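Local atomic coordinates of leucyl-trna synthetase (Plasmodium falciparum, PDB entry 5FOC), a protein that probably charges tRNA(Leu) with leucine using ATP and, through the editing domain that this fragment represents, probably removes wrongly attached amino acids from the tRNA. Residues I13-V18 and K119-L124; D20-F25 and W110-F115; E145-T150 and I246-S251; L149-D154 and F213-I218. The protein carries 2 engineered substitutions. One frame throughout, in Å; residues are numbered along the deposited sequence.

Interaction 1. Residues I13-V18 and K119-L124; sequences IFVSNV and KKVIFL
Ile13 and Phe123 form a hydrogen-bonded pair where strands 7-15 and 120-127 run antiparallel in the large mixed sheet of the editing domain. Ile13 N donates to Phe123 O at 2.9 Å, and Phe123 N returns the bond to Ile13 O at 2.8 Å. Two residues on, Val15 N reaches Val121 O (3.1 Å, N-H...O angle 165°). Beyond it the strands part, and a water accepts from Val121 N at 3.0 Å while donating only weakly to Val15 O. Phe14 and Ile122, the non-hydrogen-bonded pair between these bonds, send their side chains side by side off one face, with Phe14 CE1 3.6 Å from Ile122 CD1; the CD methylene of Lys120 lies by the same ring atom. On the other face Val15 CG2, anti to its own carbonyl carbon (CG1 at chi1 169°), meets the ring edge of Phe123 in plane, 3.5 Å from CE1. It also touches Val121 CG1 (3.8 Å). Phe21 of helix 18-35 packs on Val15, Val121 and Phe123. Paired backbone amides between two apolar layers thus join the strands deep in the domain, with a water bridging where direct pairing stops.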
# COMPACT_ATOMS: atom_id res chain seq x y z
N ILE A 13 1.41 4.97 -3.40
CA ILE A 13 1.15 3.93 -4.39
C ILE A 13 -0.05 4.43 -5.22
O ILE A 13 -1.19 4.35 -4.83
CB ILE A 13 0.89 2.54 -3.74
CG1 ILE A 13 2.14 2.04 -3.01
CG2 ILE A 13 0.49 1.51 -4.77
CD1 ILE A 13 1.93 0.75 -2.24
N PHE A 14 0.26 4.92 -6.43
CA PHE A 14 -0.74 5.57 -7.25
C PHE A 14 -1.51 4.49 -8.02
O PHE A 14 -0.96 3.45 -8.39
CB PHE A 14 -0.03 6.46 -8.29
CG PHE A 14 0.73 7.61 -7.68
CD1 PHE A 14 0.10 8.80 -7.36
CD2 PHE A 14 2.08 7.50 -7.43
CE1 PHE A 14 0.80 9.83 -6.77
CE2 PHE A 14 2.80 8.54 -6.84
CZ PHE A 14 2.16 9.70 -6.49
N VAL A 15 -2.80 4.76 -8.21
CA VAL A 15 -3.65 3.93 -9.08
C VAL A 15 -3.51 4.35 -10.56
O VAL A 15 -3.60 5.52 -10.87
CB VAL A 15 -5.12 4.06 -8.63
CG1 VAL A 15 -6.10 3.45 -9.63
CG2 VAL A 15 -5.30 3.46 -7.22
N SER A 16 -3.22 3.35 -11.39
CA SER A 16 -3.08 3.53 -12.86
C SER A 16 -4.45 3.79 -13.51
O SER A 16 -4.60 4.79 -14.19
CB SER A 16 -2.39 2.31 -13.52
OG SER A 16 -1.21 1.92 -12.83
N ASN A 17 -5.42 2.93 -13.27
CA ASN A 17 -6.75 3.09 -13.90
C ASN A 17 -7.77 3.66 -12.96
O ASN A 17 -8.60 2.96 -12.37
CB ASN A 17 -7.27 1.80 -14.53
CG ASN A 17 -8.42 2.03 -15.57
OD1 ASN A 17 -9.29 2.92 -15.43
ND2 ASN A 17 -8.42 1.22 -16.60
N VAL A 18 -7.72 4.97 -12.88
CA VAL A 18 -8.61 5.73 -12.05
C VAL A 18 -10.06 5.67 -12.43
O VAL A 18 -10.93 5.69 -11.61
CB VAL A 18 -8.10 7.18 -11.79
CG1 VAL A 18 -6.83 7.17 -10.90
CG2 VAL A 18 -7.95 8.02 -13.05
N LYS A 119 -8.35 14.97 -8.26
CA LYS A 119 -7.54 14.37 -7.16
C LYS A 119 -6.68 13.23 -7.70
O LYS A 119 -7.04 12.59 -8.74
CB LYS A 119 -8.47 13.79 -6.06
CG LYS A 119 -9.48 14.72 -5.46
CD LYS A 119 -8.90 16.04 -5.00
CE LYS A 119 -9.93 16.96 -4.40
NZ LYS A 119 -9.27 18.21 -3.90
N LYS A 120 -5.56 12.94 -7.03
CA LYS A 120 -4.78 11.73 -7.25
C LYS A 120 -5.30 10.66 -6.30
O LYS A 120 -5.67 10.97 -5.16
CB LYS A 120 -3.29 11.96 -7.02
CG LYS A 120 -2.65 13.00 -7.91
CD LYS A 120 -1.14 12.85 -7.87
CE LYS A 120 -0.37 13.94 -8.59
NZ LYS A 120 1.09 13.63 -8.49
N VAL A 121 -5.37 9.43 -6.76
CA VAL A 121 -5.84 8.31 -5.92
C VAL A 121 -4.63 7.51 -5.49
O VAL A 121 -3.91 6.97 -6.31
CB VAL A 121 -6.85 7.39 -6.62
CG1 VAL A 121 -7.27 6.27 -5.67
CG2 VAL A 121 -8.05 8.17 -7.18
N ILE A 122 -4.39 7.45 -4.15
CA ILE A 122 -3.14 6.94 -3.68
C ILE A 122 -3.40 5.95 -2.52
O ILE A 122 -4.03 6.37 -1.51
CB ILE A 122 -2.21 8.07 -3.18
CG1 ILE A 122 -1.81 9.02 -4.31
CG2 ILE A 122 -0.97 7.51 -2.45
CD1 ILE A 122 -1.20 10.31 -3.87
N PHE A 123 -2.95 4.71 -2.67
CA PHE A 123 -2.84 3.74 -1.55
C PHE A 123 -1.59 4.12 -0.78
O PHE A 123 -0.55 4.36 -1.29
CB PHE A 123 -2.77 2.29 -2.07
CG PHE A 123 -4.07 1.75 -2.59
CD1 PHE A 123 -4.52 2.09 -3.88
CD2 PHE A 123 -4.85 0.90 -1.85
CE1 PHE A 123 -5.72 1.55 -4.35
CE2 PHE A 123 -6.04 0.40 -2.30
CZ PHE A 123 -6.48 0.70 -3.57
N LEU A 124 -1.73 4.12 0.58
CA LEU A 124 -0.55 4.45 1.39
C LEU A 124 0.09 3.14 1.85
O LEU A 124 -0.45 2.48 2.76
CB LEU A 124 -0.96 5.32 2.57
CG LEU A 124 -1.32 6.76 2.30
CD1 LEU A 124 -1.90 7.46 3.53
CD2 LEU A 124 -0.11 7.52 1.80
O HOH W 1 -3.89 8.47 -9.19

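Interaction 2. Residues D20-F25 and W110-F115; sequences DFYSIF and WNEDFF
Tyr22, Phe25, Trp110 and Phe115 form an aromatic cluster where helix 18-35 of the editing domain packs against the start of helix 112-118 and the turn before it. Among the ring pairs, the clearest is edge-to-face: Phe115 puts its edge toward the face of Phe25, with CZ over the centre of that ring, 3.5 Å from Phe25 CG, and the two planes at 57°. Phe25 also presents an edge to Trp110, whose CD1 lies in the plane of the Phe25 ring, 3.7 Å from CE1. Tyr22 meets Phe115 obliquely, CD1 to CD1 at 3.5 Å, while Phe21 turns its own edge to Phe115. Tyr22 and Phe25 both hold CG anti to the backbone N, which carries the rings away from the helix on its Phe115 side.

The CH-pi contact comes from the other helix: Glu112 CA stands over a face of Tyr22, 3.6 Å from the ring centroid and 15° off its normal. Glu112 CB and CG run on across the CD2-CE2 side of the ring.

No hydrogen bond crosses the contact; the polar element is local to residues 110-115. Asn111, at the N-cap of helix 112-118, accepts the amide of Asp113 with its side chain, Asp113 N to Asn111 OD1 measuring 3.0 Å.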
# COMPACT_ATOMS: atom_id res chain seq x y z
N ASP A 20 -11.54 2.90 -13.53
CA ASP A 20 -11.99 1.65 -12.88
C ASP A 20 -12.13 1.83 -11.33
O ASP A 20 -13.06 1.29 -10.72
CB ASP A 20 -11.01 0.49 -13.15
CG ASP A 20 -11.05 0.00 -14.59
OD1 ASP A 20 -12.04 0.23 -15.34
OD2 ASP A 20 -10.05 -0.65 -14.97
N PHE A 21 -11.22 2.63 -10.77
CA PHE A 21 -11.35 2.97 -9.36
C PHE A 21 -12.69 3.70 -9.09
O PHE A 21 -13.38 3.41 -8.12
CB PHE A 21 -10.16 3.81 -8.88
CG PHE A 21 -10.12 4.03 -7.34
CD1 PHE A 21 -10.80 5.07 -6.74
CD2 PHE A 21 -9.40 3.17 -6.56
CE1 PHE A 21 -10.80 5.22 -5.33
CE2 PHE A 21 -9.37 3.34 -5.15
CZ PHE A 21 -10.05 4.37 -4.57
N TYR A 22 -13.03 4.69 -9.92
CA TYR A 22 -14.33 5.35 -9.83
C TYR A 22 -15.53 4.36 -9.90
O TYR A 22 -16.51 4.54 -9.20
CB TYR A 22 -14.44 6.37 -10.98
CG TYR A 22 -15.74 7.10 -11.09
CD1 TYR A 22 -16.33 7.74 -10.00
CD2 TYR A 22 -16.39 7.22 -12.35
CE1 TYR A 22 -17.53 8.42 -10.14
CE2 TYR A 22 -17.56 7.90 -12.47
CZ TYR A 22 -18.14 8.50 -11.40
OH TYR A 22 -19.32 9.20 -11.51
N SER A 23 -15.48 3.38 -10.81
CA SER A 23 -16.55 2.36 -10.88
C SER A 23 -16.67 1.60 -9.54
O SER A 23 -17.78 1.40 -9.03
CB SER A 23 -16.28 1.33 -11.96
OG SER A 23 -16.22 2.00 -13.18
N ILE A 24 -15.52 1.18 -9.01
CA ILE A 24 -15.48 0.50 -7.71
C ILE A 24 -16.09 1.40 -6.61
O ILE A 24 -16.96 0.94 -5.87
CB ILE A 24 -14.04 0.04 -7.34
CG1 ILE A 24 -13.52 -1.04 -8.30
CG2 ILE A 24 -13.99 -0.46 -5.88
CD1 ILE A 24 -12.01 -1.25 -8.23
N PHE A 25 -15.71 2.67 -6.62
CA PHE A 25 -16.20 3.67 -5.67
C PHE A 25 -17.71 3.78 -5.73
O PHE A 25 -18.43 3.69 -4.72
CB PHE A 25 -15.45 4.99 -5.88
CG PHE A 25 -15.86 6.12 -4.97
CD1 PHE A 25 -17.03 6.84 -5.14
CD2 PHE A 25 -15.06 6.43 -3.85
CE1 PHE A 25 -17.40 7.88 -4.31
CE2 PHE A 25 -15.44 7.47 -3.03
CZ PHE A 25 -16.59 8.16 -3.20
N TRP A 110 -18.94 12.63 -6.13
CA TRP A 110 -19.52 11.46 -6.82
C TRP A 110 -19.58 11.73 -8.32
O TRP A 110 -20.63 11.95 -8.88
CB TRP A 110 -20.89 11.10 -6.27
CG TRP A 110 -20.85 10.71 -4.77
CD1 TRP A 110 -19.76 10.69 -3.92
CD2 TRP A 110 -21.96 10.27 -3.99
NE1 TRP A 110 -20.14 10.30 -2.64
CE2 TRP A 110 -21.48 10.04 -2.65
CE3 TRP A 110 -23.31 10.08 -4.26
CZ2 TRP A 110 -22.31 9.57 -1.65
CZ3 TRP A 110 -24.14 9.66 -3.24
CH2 TRP A 110 -23.62 9.40 -1.95
N ASN A 111 -18.41 11.82 -8.91
CA ASN A 111 -18.25 12.41 -10.26
C ASN A 111 -16.99 11.86 -10.81
O ASN A 111 -15.96 11.88 -10.17
CB ASN A 111 -18.18 13.94 -10.11
CG ASN A 111 -18.33 14.69 -11.41
OD1 ASN A 111 -17.65 14.42 -12.38
ND2 ASN A 111 -19.16 15.70 -11.39
N GLU A 112 -16.98 11.42 -12.06
CA GLU A 112 -15.74 10.92 -12.64
C GLU A 112 -14.58 11.92 -12.56
O GLU A 112 -13.42 11.52 -12.37
CB GLU A 112 -15.96 10.60 -14.15
CG GLU A 112 -14.85 9.76 -14.75
CD GLU A 112 -14.85 9.84 -16.28
OE1 GLU A 112 -14.63 10.96 -16.79
OE2 GLU A 112 -15.09 8.82 -16.95
N ASP A 113 -14.88 13.22 -12.72
CA ASP A 113 -13.87 14.30 -12.73
C ASP A 113 -13.10 14.30 -11.39
O ASP A 113 -11.92 14.61 -11.36
CB ASP A 113 -14.50 15.69 -12.88
CG ASP A 113 -14.92 16.04 -14.32
OD1 ASP A 113 -14.48 15.38 -15.27
OD2 ASP A 113 -15.67 17.03 -14.44
N PHE A 114 -13.78 13.95 -10.32
CA PHE A 114 -13.10 13.94 -9.03
C PHE A 114 -11.91 12.99 -8.99
O PHE A 114 -10.86 13.32 -8.41
CB PHE A 114 -14.07 13.59 -7.93
CG PHE A 114 -13.62 13.99 -6.56
CD1 PHE A 114 -13.56 15.33 -6.21
CD2 PHE A 114 -13.30 13.05 -5.63
CE1 PHE A 114 -13.24 15.74 -4.93
CE2 PHE A 114 -12.92 13.44 -4.35
CZ PHE A 114 -12.88 14.79 -4.01
N PHE A 115 -12.06 11.81 -9.59
CA PHE A 115 -11.04 10.77 -9.61
C PHE A 115 -10.07 10.87 -10.78
O PHE A 115 -8.95 10.35 -10.67
CB PHE A 115 -11.71 9.41 -9.61
CG PHE A 115 -12.63 9.23 -8.46
CD1 PHE A 115 -13.93 9.73 -8.48
CD2 PHE A 115 -12.17 8.62 -7.30
CE1 PHE A 115 -14.77 9.60 -7.36
CE2 PHE A 115 -13.00 8.48 -6.19
CZ PHE A 115 -14.28 8.97 -6.19

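Interaction 3. Residues E145-T150 and I246-S251; sequences EYYYLT and IKMNIS
Met248, in the loop between strands 238-242 and 254-257, reaches across to Glu145, just before strand 146-152, and to Tyr147 near its start. From CB, which points toward that strand, CG is set beside the backbone N (chi1 -63°) and runs against the aliphatic part of Glu145: Met248 CG lies 3.4 Å from Glu145 CG. The two chains slide past each other in opposite directions, and Met248 CG also comes near the carboxylate carbon, 3.7 Å from Glu145 CD. Next along the chain, SD sits beside the same methylenes, 3.6 Å from Glu145 CG and 3.7 Å from Glu145 CB. The thioether is bent at both remaining torsions, chi2 -45° and chi3 -71°, and the second bend brings the CE methyl to Tyr147. There CE is 3.6 Å from Tyr147 OH and 3.7 Å from Tyr147 CZ, approaching the phenol end of the ring obliquely. The methyl also keeps Glu145 CB as a neighbour, and so touches both a methylene and an aromatic ring.

The phenol oxygen that CE touches is fixed by polar partners elsewhere: Tyr147 OH is hydrogen-bonded to Gly253 O and to Asn142 N. This holds the ring end in place beside the methionine. Lys247 to Ile250 make a type I beta turn, closed by the bond from Ile250 N to Lys247 O, with Met248 at its second position. With SD 5.2 Å from the Tyr147 ring centroid and oblique to it, the arrangement is a Met-aromatic contact, here joining the turn at 247-250 to the start of strand 146-152 in the mixed sheet.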
# COMPACT_ATOMS: atom_id res chain seq x y z
N GLU A 145 -10.78 -7.25 4.94
CA GLU A 145 -10.92 -6.10 5.85
C GLU A 145 -11.31 -4.86 5.06
O GLU A 145 -11.00 -4.74 3.85
CB GLU A 145 -9.61 -5.86 6.60
CG GLU A 145 -9.12 -7.07 7.39
CD GLU A 145 -9.94 -7.41 8.62
OE1 GLU A 145 -10.77 -6.62 9.07
OE2 GLU A 145 -9.72 -8.52 9.14
N TYR A 146 -11.98 -3.96 5.74
CA TYR A 146 -12.33 -2.67 5.22
C TYR A 146 -11.18 -1.67 5.13
O TYR A 146 -10.35 -1.55 6.01
CB TYR A 146 -13.44 -2.05 6.06
CG TYR A 146 -14.78 -2.67 5.84
CD1 TYR A 146 -15.46 -2.45 4.65
CD2 TYR A 146 -15.42 -3.41 6.82
CE1 TYR A 146 -16.70 -3.01 4.43
CE2 TYR A 146 -16.68 -3.96 6.62
CZ TYR A 146 -17.31 -3.72 5.40
OH TYR A 146 -18.55 -4.25 5.21
N TYR A 147 -11.15 -0.94 4.03
CA TYR A 147 -10.23 0.18 3.89
C TYR A 147 -11.02 1.46 3.73
O TYR A 147 -12.11 1.46 3.14
CB TYR A 147 -9.22 -0.05 2.75
CG TYR A 147 -8.24 -1.13 3.09
CD1 TYR A 147 -8.57 -2.47 2.96
CD2 TYR A 147 -6.99 -0.81 3.67
CE1 TYR A 147 -7.69 -3.47 3.31
CE2 TYR A 147 -6.10 -1.80 3.98
CZ TYR A 147 -6.44 -3.13 3.84
OH TYR A 147 -5.57 -4.12 4.22
N TYR A 148 -10.45 2.56 4.20
CA TYR A 148 -11.09 3.85 4.20
C TYR A 148 -10.47 4.76 3.14
O TYR A 148 -9.30 4.72 2.88
CB TYR A 148 -10.96 4.50 5.62
CG TYR A 148 -11.85 3.79 6.61
CD1 TYR A 148 -11.52 2.51 7.07
CD2 TYR A 148 -13.00 4.39 7.10
CE1 TYR A 148 -12.32 1.84 7.99
CE2 TYR A 148 -13.80 3.74 8.06
CZ TYR A 148 -13.45 2.47 8.49
OH TYR A 148 -14.23 1.80 9.42
N LEU A 149 -11.33 5.59 2.54
CA LEU A 149 -10.89 6.60 1.58
C LEU A 149 -11.11 7.95 2.26
O LEU A 149 -12.22 8.23 2.71
CB LEU A 149 -11.75 6.55 0.26
CG LEU A 149 -11.35 5.42 -0.66
CD1 LEU A 149 -11.55 4.03 -0.12
CD2 LEU A 149 -12.21 5.60 -1.91
N THR A 150 -10.06 8.78 2.26
CA THR A 150 -10.05 10.09 2.88
C THR A 150 -9.07 11.03 2.16
O THR A 150 -8.03 10.59 1.62
CB THR A 150 -9.68 10.00 4.38
OG1 THR A 150 -10.09 11.21 4.99
CG2 THR A 150 -8.23 9.79 4.57
N ILE A 246 -1.87 -9.72 6.64
CA ILE A 246 -1.74 -8.30 6.99
C ILE A 246 -2.56 -8.00 8.26
O ILE A 246 -3.75 -8.27 8.32
CB ILE A 246 -2.18 -7.38 5.83
CG1 ILE A 246 -1.11 -7.46 4.77
CG2 ILE A 246 -2.40 -5.95 6.31
CD1 ILE A 246 -1.57 -6.83 3.47
N LYS A 247 -1.88 -7.48 9.29
CA LYS A 247 -2.54 -7.16 10.54
C LYS A 247 -3.12 -5.75 10.53
O LYS A 247 -2.40 -4.78 10.30
CB LYS A 247 -1.52 -7.27 11.71
CG LYS A 247 -0.99 -8.68 11.96
CD LYS A 247 -2.09 -9.67 12.39
CE LYS A 247 -1.59 -11.12 12.44
NZ LYS A 247 -1.33 -11.64 11.04
N MET A 248 -4.42 -5.65 10.80
CA MET A 248 -5.10 -4.37 10.72
C MET A 248 -4.77 -3.38 11.83
O MET A 248 -5.10 -2.22 11.72
CB MET A 248 -6.59 -4.61 10.62
CG MET A 248 -7.00 -5.36 9.35
SD MET A 248 -6.27 -4.87 7.75
CE MET A 248 -7.05 -3.28 7.44
N ASN A 249 -4.07 -3.83 12.85
CA ASN A 249 -3.59 -2.95 13.89
C ASN A 249 -2.17 -2.40 13.65
O ASN A 249 -1.68 -1.64 14.48
CB ASN A 249 -3.72 -3.59 15.28
CG ASN A 249 -2.89 -4.85 15.44
OD1 ASN A 249 -2.57 -5.54 14.48
ND2 ASN A 249 -2.58 -5.19 16.66
N ILE A 250 -1.58 -2.65 12.47
CA ILE A 250 -0.24 -2.22 12.17
C ILE A 250 -0.30 -1.23 10.99
O ILE A 250 -0.81 -1.60 9.88
CB ILE A 250 0.66 -3.41 11.80
CG1 ILE A 250 0.81 -4.39 12.98
CG2 ILE A 250 2.00 -2.93 11.23
CD1 ILE A 250 1.44 -3.75 14.16
N SER A 251 0.13 0.00 11.21
CA SER A 251 0.26 1.02 10.18
C SER A 251 -1.03 1.12 9.32
O SER A 251 -2.13 1.13 9.82
CB SER A 251 1.53 0.74 9.37
OG SER A 251 1.89 1.81 8.55

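Interaction 4. Residues L149-D154 and F213-I218; sequences LTLGFD and FILNKI
The two backbones run roughly antiparallel, their end-to-end directions 151° apart, and Leu149 is bonded on both its amide and its carbonyl. Leu149 N donates to Asn216 O at 2.9 Å, whereas its carbonyl accepts from Leu215, the residue before Asn216: Leu215 N to Leu149 O is 2.8 Å. Two residues thus face one, consistent with a classic beta bulge at Leu215-Asn216 opposite Leu149. At the next residue, the Thr150 side chain takes the place of a backbone donor. Its hydroxyl, anti to the backbone N (chi1 -163°), donates a hydrogen bond to the carbonyl of Phe213, with Thr150 OG1 2.7 Å from Phe213 O and tilted 23° from the carbonyl plane. A water donates to that same oxygen and accepts from Leu151 N, each at 2.8 Å, so Phe213 O receives two hydrogens.

The apolar contacts flank these bonds. Leu149 and Leu215 meet through their CB atoms, and Leu149 CD2 lies alongside Asn216 CB (4.1 Å). Leu151 crosses Leu215 at about a right angle, CG to CD1 at 4.0 Å, while its CD1 comes to Phe213 CE2 at 4.2 Å. Phe21 and Phe25 of helix 18-35 touch Leu149, and Ile175 of helix 172-178 touches both Leu151 and Phe213. The arrangement is a probably bulged antiparallel pairing of strands 146-152 and 216-219 in the editing domain's mixed sheet, continued by a hydroxyl and a bridging water.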
# COMPACT_ATOMS: atom_id res chain seq x y z
N LEU A 149 -11.33 5.59 2.54
CA LEU A 149 -10.89 6.60 1.58
C LEU A 149 -11.11 7.95 2.26
O LEU A 149 -12.22 8.23 2.71
CB LEU A 149 -11.75 6.55 0.26
CG LEU A 149 -11.35 5.42 -0.66
CD1 LEU A 149 -11.55 4.03 -0.12
CD2 LEU A 149 -12.21 5.60 -1.91
N THR A 150 -10.06 8.78 2.26
CA THR A 150 -10.05 10.09 2.88
C THR A 150 -9.07 11.03 2.16
O THR A 150 -8.03 10.59 1.62
CB THR A 150 -9.68 10.00 4.38
OG1 THR A 150 -10.09 11.21 4.99
CG2 THR A 150 -8.23 9.79 4.57
N LEU A 151 -9.40 12.31 2.15
CA LEU A 151 -8.63 13.31 1.44
C LEU A 151 -7.46 13.80 2.29
O LEU A 151 -7.63 13.92 3.53
CB LEU A 151 -9.52 14.49 1.04
CG LEU A 151 -10.53 14.31 -0.14
CD1 LEU A 151 -11.58 15.40 -0.12
CD2 LEU A 151 -9.70 14.33 -1.40
N GLY A 152 -6.29 14.00 1.72
CA GLY A 152 -5.15 14.47 2.50
C GLY A 152 -4.19 15.27 1.67
O GLY A 152 -4.39 15.48 0.44
N PHE A 153 -3.12 15.65 2.33
CA PHE A 153 -2.14 16.55 1.78
C PHE A 153 -1.03 15.79 1.07
O PHE A 153 -0.66 14.67 1.46
CB PHE A 153 -1.52 17.38 2.90
CG PHE A 153 -2.53 18.16 3.72
CD1 PHE A 153 -3.13 19.29 3.18
CD2 PHE A 153 -2.88 17.77 5.01
CE1 PHE A 153 -4.07 20.01 3.87
CE2 PHE A 153 -3.81 18.51 5.74
CZ PHE A 153 -4.41 19.63 5.17
N ASP A 154 -0.46 16.46 0.06
CA ASP A 154 0.64 15.90 -0.71
C ASP A 154 1.96 16.00 0.03
O ASP A 154 2.84 15.17 -0.18
CB ASP A 154 0.76 16.57 -2.09
CG ASP A 154 1.58 15.75 -3.07
OD1 ASP A 154 1.20 14.58 -3.35
OD2 ASP A 154 2.61 16.27 -3.55
N PHE A 213 -13.04 13.02 7.68
CA PHE A 213 -13.97 13.02 6.52
C PHE A 213 -13.78 11.75 5.72
O PHE A 213 -12.72 11.58 5.14
CB PHE A 213 -13.67 14.26 5.69
CG PHE A 213 -14.58 14.50 4.51
CD1 PHE A 213 -15.88 13.98 4.40
CD2 PHE A 213 -14.13 15.33 3.52
CE1 PHE A 213 -16.65 14.22 3.26
CE2 PHE A 213 -14.90 15.59 2.38
CZ PHE A 213 -16.16 15.05 2.27
N ILE A 214 -14.79 10.87 5.71
CA ILE A 214 -14.65 9.57 5.03
C ILE A 214 -15.47 9.61 3.73
O ILE A 214 -16.68 9.75 3.77
CB ILE A 214 -15.10 8.38 5.88
CG1 ILE A 214 -14.31 8.32 7.23
CG2 ILE A 214 -14.92 7.05 5.15
CD1 ILE A 214 -12.80 8.32 7.05
N LEU A 215 -14.79 9.40 2.62
CA LEU A 215 -15.47 9.33 1.35
C LEU A 215 -16.11 7.99 1.06
O LEU A 215 -17.08 7.93 0.32
CB LEU A 215 -14.45 9.60 0.26
CG LEU A 215 -13.66 10.90 0.32
CD1 LEU A 215 -12.76 11.04 -0.90
CD2 LEU A 215 -14.52 12.13 0.48
N ASN A 216 -15.51 6.93 1.56
CA ASN A 216 -15.99 5.58 1.39
C ASN A 216 -15.22 4.63 2.29
O ASN A 216 -14.13 4.96 2.79
CB ASN A 216 -15.86 5.15 -0.12
CG ASN A 216 -17.05 4.40 -0.61
OD1 ASN A 216 -17.77 3.76 0.14
ND2 ASN A 216 -17.30 4.51 -1.96
N LYS A 217 -15.79 3.44 2.44
CA LYS A 217 -15.20 2.34 3.19
C LYS A 217 -15.46 1.09 2.35
O LYS A 217 -16.61 0.75 2.07
CB LYS A 217 -15.86 2.25 4.58
CG LYS A 217 -15.38 1.08 5.37
CD LYS A 217 -16.08 1.01 6.71
CE LYS A 217 -17.39 0.27 6.62
NZ LYS A 217 -17.98 0.19 7.99
N ILE A 218 -14.37 0.45 1.90
CA ILE A 218 -14.45 -0.60 0.89
C ILE A 218 -13.62 -1.83 1.31
O ILE A 218 -12.44 -1.70 1.69
CB ILE A 218 -14.04 -0.04 -0.53
CG1 ILE A 218 -14.92 1.16 -0.90
CG2 ILE A 218 -14.09 -1.13 -1.55
CD1 ILE A 218 -14.51 1.87 -2.18
O HOH W 2 -11.99 13.15 2.97

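From the N terminus, strand 7-15 leads into helix 18-35, and helix 112-118 leads into strand 120-127. Interaction 1 pairs the two strands and closes a long loop; interaction 2 joins the two helices and lies within that loop, a smaller closure inside a larger one. Phe21 connects them by packing on Val121. Interactions 3 and 4 follow later in the chain and both start from strand 146-152, sharing Leu149 and Thr150. Interaction 4 closes the shorter loop, to strand 216-219, inside the longer one of interaction 3, to the turn at 246-251. Leu149 CD2 touches Phe21 and Phe25, tying helix 18-35 of interaction 2 to the strand shared by interactions 3 and 4.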